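Local atomic coordinates of glutathione S-transferase delta (Bombyx mori, PDB entry 3VK9), a protein that probably catalyses the conjugation of glutathione to electrophilic compounds, working as a homodimeric delta-class glutathione transferase of the silkmoth. Residues Thr56-Asp60 and Gly61-Trp65; Arg68-Ile71 and Thr72-Asn76; Leu84-Asp88 and Pro89-Ala93. All coordinates share one frame; numbering follows the deposited sequence.

Contact 1 of 3, residues Thr56-Asp60 and Gly61-Trp65; sequences TLVDD and GLSIW
Leu57 pairs with Ile64 and Asp59 with Leu62 as hydrogen-bonded pairs of a hairpin whose short strand axes, 56-59 and 62-64, come within 4.7 Å and run antiparallel at 168°, the strands joined by a type II' turn from Asp59 to Leu62. Four backbone bonds close it. Asp59 N reaches Leu62 O at 2.7 Å, almost straight, whereas the return bond from Leu62 N meets Asp59 O from above its carbonyl plane. That carbonyl also accepts from a water, which in turn takes a weak bond from Gly61 N. Between the two bonded pairs lies the non-hydrogen-bonded pair Val58-Ser63, with a CA-H contact of 3.3 Å from Ser63 CA to Leu57 O.

Leu57, Asp59, Leu62 and Ile64 share one face of the hairpin. There CB of Leu57 meets CG1 of Ile64 at 4.1 Å; CG1 is held between the backbone N and carbonyl carbon of Ile64 (chi1 59°), on the side of Leu57. Val58 and Ser63 occupy the other face. Thr56 holds OG1 beside its backbone N (chi1 -52°), which leaves the methyl CG2 anti to that N and 3.4 Å from Ser63 OG, whose polar partner is the carbonyl of Leu48. The hydroxyl OG1 of Thr56 lies 3.8 Å from Trp65 CB, the two side chains running alongside each other; OG1 itself bonds to Tyr45 and Asn49.

Strand 62-64 forms one border of the chain's four-stranded mixed sheet, and strand 56-59 separates it from strand 4-7, pairing there through Thr56 with Tyr6 and Val58 with Asp4. Helix 67-78 packs Ile70 and Tyr73 on the Leu57 face, and Asp59 OD2 hydrogen-bonds to Tyr73 OH and forms salt bridges with Lys77 and with Lys90 of the second subunit.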
loop_
_atom_site.group_PDB
_atom_site.type_symbol
_atom_site.label_atom_id
_atom_site.label_comp_id
_atom_site.label_asym_id
_atom_site.label_seq_id
_atom_site.Cartn_x
_atom_site.Cartn_y
_atom_site.Cartn_z
ATOM N N THR A 56 1.507 6.072 -14.894
ATOM C CA THR A 56 1.091 4.817 -15.508
ATOM C C THR A 56 2.228 4.310 -16.394
ATOM O O THR A 56 2.666 4.994 -17.331
ATOM C CB THR A 56 -0.214 4.964 -16.346
ATOM O OG1 THR A 56 -1.239 5.581 -15.555
ATOM C CG2 THR A 56 -0.705 3.614 -16.844
ATOM N N LEU A 57 2.700 3.110 -16.083
ATOM C CA LEU A 57 3.770 2.460 -16.824
ATOM C C LEU A 57 3.117 1.573 -17.896
ATOM O O LEU A 57 2.240 0.781 -17.576
ATOM C CB LEU A 57 4.577 1.607 -15.838
ATOM C CG LEU A 57 5.891 0.910 -16.240
ATOM C CD1 LEU A 57 5.677 -0.385 -16.998
ATOM C CD2 LEU A 57 6.792 1.864 -16.990
ATOM N N VAL A 58 3.509 1.713 -19.160
ATOM C CA VAL A 58 2.944 0.852 -20.206
ATOM C C VAL A 58 4.043 0.088 -20.921
ATOM O O VAL A 58 4.891 0.668 -21.611
ATOM C CB VAL A 58 2.094 1.626 -21.229
ATOM C CG1 VAL A 58 1.495 0.667 -22.261
ATOM C CG2 VAL A 58 0.996 2.390 -20.514
ATOM N N ASP A 59 4.012 -1.230 -20.748
ATOM C CA ASP A 59 5.075 -2.097 -21.218
ATOM C C ASP A 59 4.446 -3.144 -22.136
ATOM O O ASP A 59 4.073 -4.229 -21.695
ATOM C CB ASP A 59 5.773 -2.745 -20.021
ATOM C CG ASP A 59 6.987 -3.550 -20.419
ATOM O OD1 ASP A 59 7.258 -3.636 -21.627
ATOM O OD2 ASP A 59 7.665 -4.110 -19.531
ATOM N N ASP A 60 4.327 -2.795 -23.415
ATOM C CA ASP A 60 3.549 -3.578 -24.366
ATOM C C ASP A 60 2.122 -3.793 -23.862
ATOM O O ASP A 60 1.362 -2.836 -23.687
ATOM C CB ASP A 60 4.233 -4.915 -24.656
ATOM C CG ASP A 60 5.626 -4.737 -25.236
ATOM O OD1 ASP A 60 5.978 -3.590 -25.597
ATOM O OD2 ASP A 60 6.365 -5.742 -25.339
ATOM N N GLY A 61 1.765 -5.050 -23.626
ATOM C CA GLY A 61 0.421 -5.379 -23.187
ATOM C C GLY A 61 0.129 -5.037 -21.734
ATOM O O GLY A 61 -1.026 -5.086 -21.310
ATOM N N LEU A 62 1.161 -4.690 -20.966
ATOM C CA LEU A 62 0.980 -4.447 -19.539
ATOM C C LEU A 62 0.901 -2.963 -19.173
ATOM O O LEU A 62 1.821 -2.179 -19.424
ATOM C CB LEU A 62 2.072 -5.126 -18.712
ATOM C CG LEU A 62 1.866 -5.012 -17.194
ATOM C CD1 LEU A 62 0.861 -6.051 -16.697
ATOM C CD2 LEU A 62 3.178 -5.113 -16.413
ATOM N N SER A 63 -0.204 -2.598 -18.548
ATOM C CA SER A 63 -0.337 -1.285 -17.963
ATOM C C SER A 63 -0.431 -1.444 -16.443
ATOM O O SER A 63 -1.297 -2.165 -15.943
ATOM C CB SER A 63 -1.591 -0.604 -18.523
ATOM O OG SER A 63 -1.866 0.597 -17.836
ATOM N N ILE A 64 0.460 -0.791 -15.699
ATOM C CA ILE A 64 0.327 -0.761 -14.237
ATOM C C ILE A 64 0.585 0.634 -13.687
ATOM O O ILE A 64 1.471 1.345 -14.169
ATOM C CB ILE A 64 1.257 -1.766 -13.544
ATOM C CG1 ILE A 64 2.709 -1.476 -13.882
ATOM C CG2 ILE A 64 0.908 -3.199 -13.944
ATOM C CD1 ILE A 64 3.658 -2.341 -13.103
ATOM N N TRP A 65 -0.184 1.028 -12.677
ATOM C CA TRP A 65 -0.159 2.417 -12.246
ATOM C C TRP A 65 0.130 2.714 -10.765
ATOM O O TRP A 65 0.234 3.876 -10.376
ATOM C CB TRP A 65 -1.432 3.134 -12.694
ATOM C CG TRP A 65 -2.725 2.505 -12.243
ATOM C CD1 TRP A 65 -3.418 2.783 -11.094
ATOM C CD2 TRP A 65 -3.498 1.517 -12.950
ATOM N NE1 TRP A 65 -4.564 2.030 -11.043
ATOM C CE2 TRP A 65 -4.638 1.246 -12.165
ATOM C CE3 TRP A 65 -3.331 0.835 -14.157
ATOM C CZ2 TRP A 65 -5.601 0.326 -12.548
ATOM C CZ3 TRP A 65 -4.297 -0.079 -14.542
ATOM C CH2 TRP A 65 -5.420 -0.323 -13.742
HETATM O O HOH W 1 3.647 -6.860 -22.083
#

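Contact 2 of 3, residues Arg68-Ile71 and Thr72-Asn76; sequences RAII and TYLVN
Thr72 turns OG1 into the position between its backbone N and carbonyl carbon (chi1 63°), which faces the hydroxyl back along the helix to the carbonyls of Arg68 and Ala69, while CG of Leu74, anti to its carbonyl carbon (chi1 -65°), is turned back toward the preceding turn, where CD1 reaches Ile70. These are neighbours one helical turn apart within helix 67-78.

Two waters tie the hydroxyl to the preceding turn. One donates to both Arg68 O and Thr72 OG1, lying 2.6 Å from OG1; the other accepts from OG1 at 2.8 Å and donates to Ala69 O. The methyl CG2 of Thr72 also comes near Arg68 O, at 3.6 Å. Ala69 O receives in addition the regular helical bond from Tyr73 N at 2.9 Å. The next bond, from Leu74 N to Ile70 O, has the same length; the one from Val75 N to Ile71 O is stretched to 3.5 Å and weak.

On the apolar side Ile70 and Leu74 run alongside each other, CG2 of Ile70 meeting CD1 of Leu74 at 4.0 Å. Helix 12-24 receives this row, Val17 against Ile70 and Leu24 against Leu74. Ile71 packs on Leu99 of helix 89-119 and on Val156 and Ser160 of helix 156-167, linking the thioredoxin-like domain to the helical one.

Thr72 and Ala69 also pack on Asp96 of the second subunit. The chemistry is thus divided round one helix: branched apolar chains fill the intramolecular core, and, in a buried strip beside the dimer partner, a hydroxyl that accepts from one water and donates to another holds both where they donate to the carbonyls of Arg68 and Ala69.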
loop_
_atom_site.group_PDB
_atom_site.type_symbol
_atom_site.label_atom_id
_atom_site.label_comp_id
_atom_site.label_asym_id
_atom_site.label_seq_id
_atom_site.Cartn_x
_atom_site.Cartn_y
_atom_site.Cartn_z
ATOM N N ARG A 68 4.340 1.967 -6.450
ATOM C CA ARG A 68 5.059 0.983 -5.639
ATOM C C ARG A 68 5.116 -0.411 -6.247
ATOM O O ARG A 68 6.011 -1.178 -5.922
ATOM C CB ARG A 68 4.528 0.983 -4.197
ATOM C CG ARG A 68 4.788 2.344 -3.526
ATOM C CD ARG A 68 3.966 2.564 -2.269
ATOM N NE ARG A 68 4.060 3.944 -1.802
ATOM C CZ ARG A 68 3.264 4.926 -2.222
ATOM N NH1 ARG A 68 2.314 4.684 -3.130
ATOM N NH2 ARG A 68 3.432 6.158 -1.752
ATOM N N ALA A 69 4.166 -0.733 -7.130
ATOM C CA ALA A 69 4.276 -1.930 -7.966
ATOM C C ALA A 69 5.206 -1.715 -9.178
ATOM O O ALA A 69 5.861 -2.654 -9.638
ATOM C CB ALA A 69 2.896 -2.399 -8.435
ATOM N N ILE A 70 5.234 -0.491 -9.709
ATOM C CA ILE A 70 6.081 -0.186 -10.864
ATOM C C ILE A 70 7.567 -0.281 -10.488
ATOM O O ILE A 70 8.382 -0.855 -11.230
ATOM C CB ILE A 70 5.811 1.238 -11.406
ATOM C CG1 ILE A 70 4.413 1.349 -12.016
ATOM C CG2 ILE A 70 6.924 1.653 -12.401
ATOM C CD1 ILE A 70 3.944 2.815 -12.313
ATOM N N ILE A 71 7.933 0.296 -9.347
ATOM C CA ILE A 71 9.344 0.330 -8.975
ATOM C C ILE A 71 9.883 -1.068 -8.683
ATOM O O ILE A 71 11.024 -1.377 -9.021
ATOM C CB ILE A 71 9.654 1.320 -7.804
ATOM C CG1 ILE A 71 9.004 0.851 -6.498
ATOM C CG2 ILE A 71 9.208 2.742 -8.174
ATOM C CD1 ILE A 71 9.045 1.868 -5.355
ATOM N N THR A 72 9.078 -1.919 -8.064
ATOM C CA THR A 72 9.549 -3.283 -7.833
ATOM C C THR A 72 9.541 -4.046 -9.160
ATOM O O THR A 72 10.428 -4.861 -9.406
ATOM C CB THR A 72 8.759 -4.019 -6.746
ATOM O OG1 THR A 72 7.386 -4.158 -7.140
ATOM C CG2 THR A 72 8.839 -3.267 -5.394
ATOM N N TYR A 73 8.560 -3.763 -10.025
ATOM C CA TYR A 73 8.544 -4.366 -11.365
ATOM C C TYR A 73 9.807 -4.066 -12.200
ATOM O O TYR A 73 10.341 -4.949 -12.861
ATOM C CB TYR A 73 7.323 -3.909 -12.159
ATOM C CG TYR A 73 7.332 -4.343 -13.620
ATOM C CD1 TYR A 73 7.140 -5.683 -13.974
ATOM C CD2 TYR A 73 7.507 -3.413 -14.653
ATOM C CE1 TYR A 73 7.111 -6.092 -15.306
ATOM C CE2 TYR A 73 7.488 -3.823 -16.022
ATOM C CZ TYR A 73 7.291 -5.161 -16.326
ATOM O OH TYR A 73 7.260 -5.596 -17.636
ATOM N N LEU A 74 10.264 -2.816 -12.175
ATOM C CA LEU A 74 11.475 -2.407 -12.897
ATOM C C LEU A 74 12.713 -3.191 -12.468
ATOM O O LEU A 74 13.524 -3.595 -13.310
ATOM C CB LEU A 74 11.721 -0.892 -12.756
ATOM C CG LEU A 74 10.642 -0.012 -13.407
ATOM C CD1 LEU A 74 10.902 1.464 -13.132
ATOM C CD2 LEU A 74 10.538 -0.271 -14.910
ATOM N N VAL A 75 12.856 -3.402 -11.157
ATOM C CA VAL A 75 13.947 -4.205 -10.640
ATOM C C VAL A 75 13.778 -5.681 -11.008
ATOM O O VAL A 75 14.726 -6.296 -11.481
ATOM C CB VAL A 75 14.110 -4.063 -9.098
ATOM C CG1 VAL A 75 15.269 -4.891 -8.622
ATOM C CG2 VAL A 75 14.288 -2.613 -8.704
ATOM N N ASN A 76 12.577 -6.233 -10.797
ATOM C CA ASN A 76 12.306 -7.651 -11.061
ATOM C C ASN A 76 12.565 -7.980 -12.517
ATOM O O ASN A 76 13.070 -9.058 -12.845
ATOM C CB ASN A 76 10.849 -8.040 -10.717
ATOM C CG ASN A 76 10.563 -8.028 -9.215
ATOM O OD1 ASN A 76 11.480 -8.122 -8.387
ATOM N ND2 ASN A 76 9.269 -7.923 -8.857
HETATM O O HOH W 2 5.588 -3.744 -5.257
HETATM O O HOH W 3 5.931 -5.659 -9.043
#

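Contact 3 of 3, residues Leu84-Asp88 and Pro89-Ala93; sequences LYPED and PKARA
Arg92 lays its guanidinium flat on the Tyr85 ring, the two planes 20° apart and their centres 3.9 Å from each other. The stack is offset, with Tyr85 CE2 under the guanidinium and Arg92 CZ displaced from the ring axis in an off-centre cation-pi contact; the CD methylene adds a CH-pi contact over the same ring. CG of Arg92 stands anti to the backbone N (chi1 180°), and a bend at chi3 (-62°) folds the head back along residues 85-87. There NE gives a bond of 2.8 Å to Pro86 O, close to the guanidinium plane, and NH2 gives a more bent bond of 2.7 Å to Tyr85 O, an acceptor lying off that plane. With an alanine here the stack and both bonds go, which is likely to leave the two loop carbonyls without their donor and the Tyr85 ring held less firmly on that face.

Beside this, Pro86 CG rests 3.8 Å from Ala91 CB. Ala91 N donates to Asp88 OD2 at 2.8 Å, meeting that oxygen on its anti side, while a water joins OD1 to Lys90 N.

Tyr85 OH bonds to Asp96, and Lys90 reaches Asp59 and Tyr73 of the second subunit. Asp88 is thus the N-cap residue of helix 89-119, which Pro89 begins, the first helix of the all-helical domain of the glutathione transferase fold.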
loop_
_atom_site.group_PDB
_atom_site.type_symbol
_atom_site.label_atom_id
_atom_site.label_comp_id
_atom_site.label_asym_id
_atom_site.label_seq_id
_atom_site.Cartn_x
_atom_site.Cartn_y
_atom_site.Cartn_z
ATOM N N LEU A 84 18.876 -3.018 -4.749
ATOM C CA LEU A 84 17.725 -2.118 -4.676
ATOM C C LEU A 84 16.432 -2.844 -4.322
ATOM O O LEU A 84 15.480 -2.213 -3.894
ATOM C CB LEU A 84 17.506 -1.391 -5.997
ATOM C CG LEU A 84 18.544 -0.382 -6.450
ATOM C CD1 LEU A 84 18.424 -0.208 -7.959
ATOM C CD2 LEU A 84 18.357 0.945 -5.719
ATOM N N TYR A 85 16.383 -4.153 -4.549
ATOM C CA TYR A 85 15.200 -4.940 -4.191
ATOM C C TYR A 85 15.634 -6.389 -4.005
ATOM O O TYR A 85 15.370 -7.241 -4.853
ATOM C CB TYR A 85 14.099 -4.804 -5.261
ATOM C CG TYR A 85 12.731 -5.302 -4.828
ATOM C CD1 TYR A 85 12.168 -4.901 -3.609
ATOM C CD2 TYR A 85 11.978 -6.145 -5.650
ATOM C CE1 TYR A 85 10.914 -5.346 -3.209
ATOM C CE2 TYR A 85 10.711 -6.592 -5.260
ATOM C CZ TYR A 85 10.191 -6.188 -4.042
ATOM O OH TYR A 85 8.946 -6.630 -3.654
ATOM N N PRO A 86 16.357 -6.659 -2.907
ATOM C CA PRO A 86 17.027 -7.953 -2.712
ATOM C C PRO A 86 16.035 -9.120 -2.719
ATOM O O PRO A 86 14.918 -8.973 -2.223
ATOM C CB PRO A 86 17.695 -7.799 -1.336
ATOM C CG PRO A 86 16.929 -6.708 -0.662
ATOM C CD PRO A 86 16.558 -5.756 -1.761
ATOM N N GLU A 87 16.451 -10.253 -3.283
ATOM C CA GLU A 87 15.618 -11.456 -3.362
ATOM C C GLU A 87 15.484 -12.232 -2.042
ATOM O O GLU A 87 14.515 -12.990 -1.849
ATOM C CB GLU A 87 16.164 -12.392 -4.437
ATOM C CG GLU A 87 16.089 -11.828 -5.849
ATOM C CD GLU A 87 16.601 -12.809 -6.884
ATOM O OE1 GLU A 87 17.825 -13.070 -6.906
ATOM O OE2 GLU A 87 15.772 -13.332 -7.658
ATOM N N ASP A 88 16.457 -12.092 -1.145
ATOM C CA ASP A 88 16.330 -12.766 0.136
ATOM C C ASP A 88 14.991 -12.393 0.758
ATOM O O ASP A 88 14.698 -11.215 0.925
ATOM C CB ASP A 88 17.435 -12.380 1.107
ATOM C CG ASP A 88 17.195 -12.950 2.493
ATOM O OD1 ASP A 88 17.472 -14.142 2.695
ATOM O OD2 ASP A 88 16.711 -12.218 3.375
ATOM N N PRO A 89 14.184 -13.401 1.111
ATOM C CA PRO A 89 12.839 -13.153 1.658
ATOM C C PRO A 89 12.801 -12.177 2.845
ATOM O O PRO A 89 12.034 -11.217 2.791
ATOM C CB PRO A 89 12.365 -14.546 2.070
ATOM C CG PRO A 89 13.045 -15.441 1.089
ATOM C CD PRO A 89 14.430 -14.840 0.894
ATOM N N LYS A 90 13.597 -12.403 3.884
ATOM C CA LYS A 90 13.602 -11.474 5.012
ATOM C C LYS A 90 13.978 -10.073 4.559
ATOM O O LYS A 90 13.297 -9.107 4.896
ATOM C CB LYS A 90 14.530 -11.926 6.148
ATOM C CG LYS A 90 14.033 -13.133 6.915
ATOM C CD LYS A 90 14.870 -13.365 8.170
ATOM C CE LYS A 90 14.801 -14.819 8.641
ATOM N NZ LYS A 90 13.423 -15.257 8.951
ATOM N N ALA A 91 15.043 -9.968 3.772
ATOM C CA ALA A 91 15.464 -8.662 3.268
ATOM C C ALA A 91 14.374 -8.029 2.399
ATOM O O ALA A 91 14.116 -6.834 2.484
ATOM C CB ALA A 91 16.791 -8.784 2.500
ATOM N N ARG A 92 13.713 -8.831 1.571
ATOM C CA ARG A 92 12.674 -8.280 0.700
ATOM C C ARG A 92 11.438 -7.845 1.490
ATOM O O ARG A 92 10.820 -6.824 1.190
ATOM C CB ARG A 92 12.253 -9.288 -0.385
ATOM C CG ARG A 92 11.171 -8.743 -1.300
ATOM C CD ARG A 92 11.158 -9.443 -2.649
ATOM N NE ARG A 92 12.399 -9.262 -3.401
ATOM C CZ ARG A 92 12.501 -9.496 -4.708
ATOM N NH1 ARG A 92 11.441 -9.898 -5.392
ATOM N NH2 ARG A 92 13.645 -9.311 -5.337
ATOM N N ALA A 93 11.067 -8.646 2.478
ATOM C CA ALA A 93 9.915 -8.348 3.321
ATOM C C ALA A 93 10.081 -6.988 4.014
ATOM O O ALA A 93 9.122 -6.245 4.180
ATOM C CB ALA A 93 9.724 -9.453 4.348
HETATM O O HOH W 4 8.733 -9.819 -4.953
HETATM O O HOH W 5 15.213 -14.997 4.403
#

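The contacts follow one another along the chain without overlap: hairpin, helix 67-78, then the loop that opens helix 89-119. Contacts 1 and 2, with centres about 12 Å apart, belong to the thioredoxin-like domain and touch directly, Ile70 CD1 packing 3.8 Å from Leu57 CB. Contact 2 lies about 13 Å from contact 3, centre to centre, and meets it where Thr72, Val75 and Asn76 pack round Tyr85. Contacts 1 and 3 are about 24 Å apart by their centres and do not touch within the chain. In the homodimer contact 3 of one copy meets contacts 1 and 2 of the other, so all three contribute to the dimer interface.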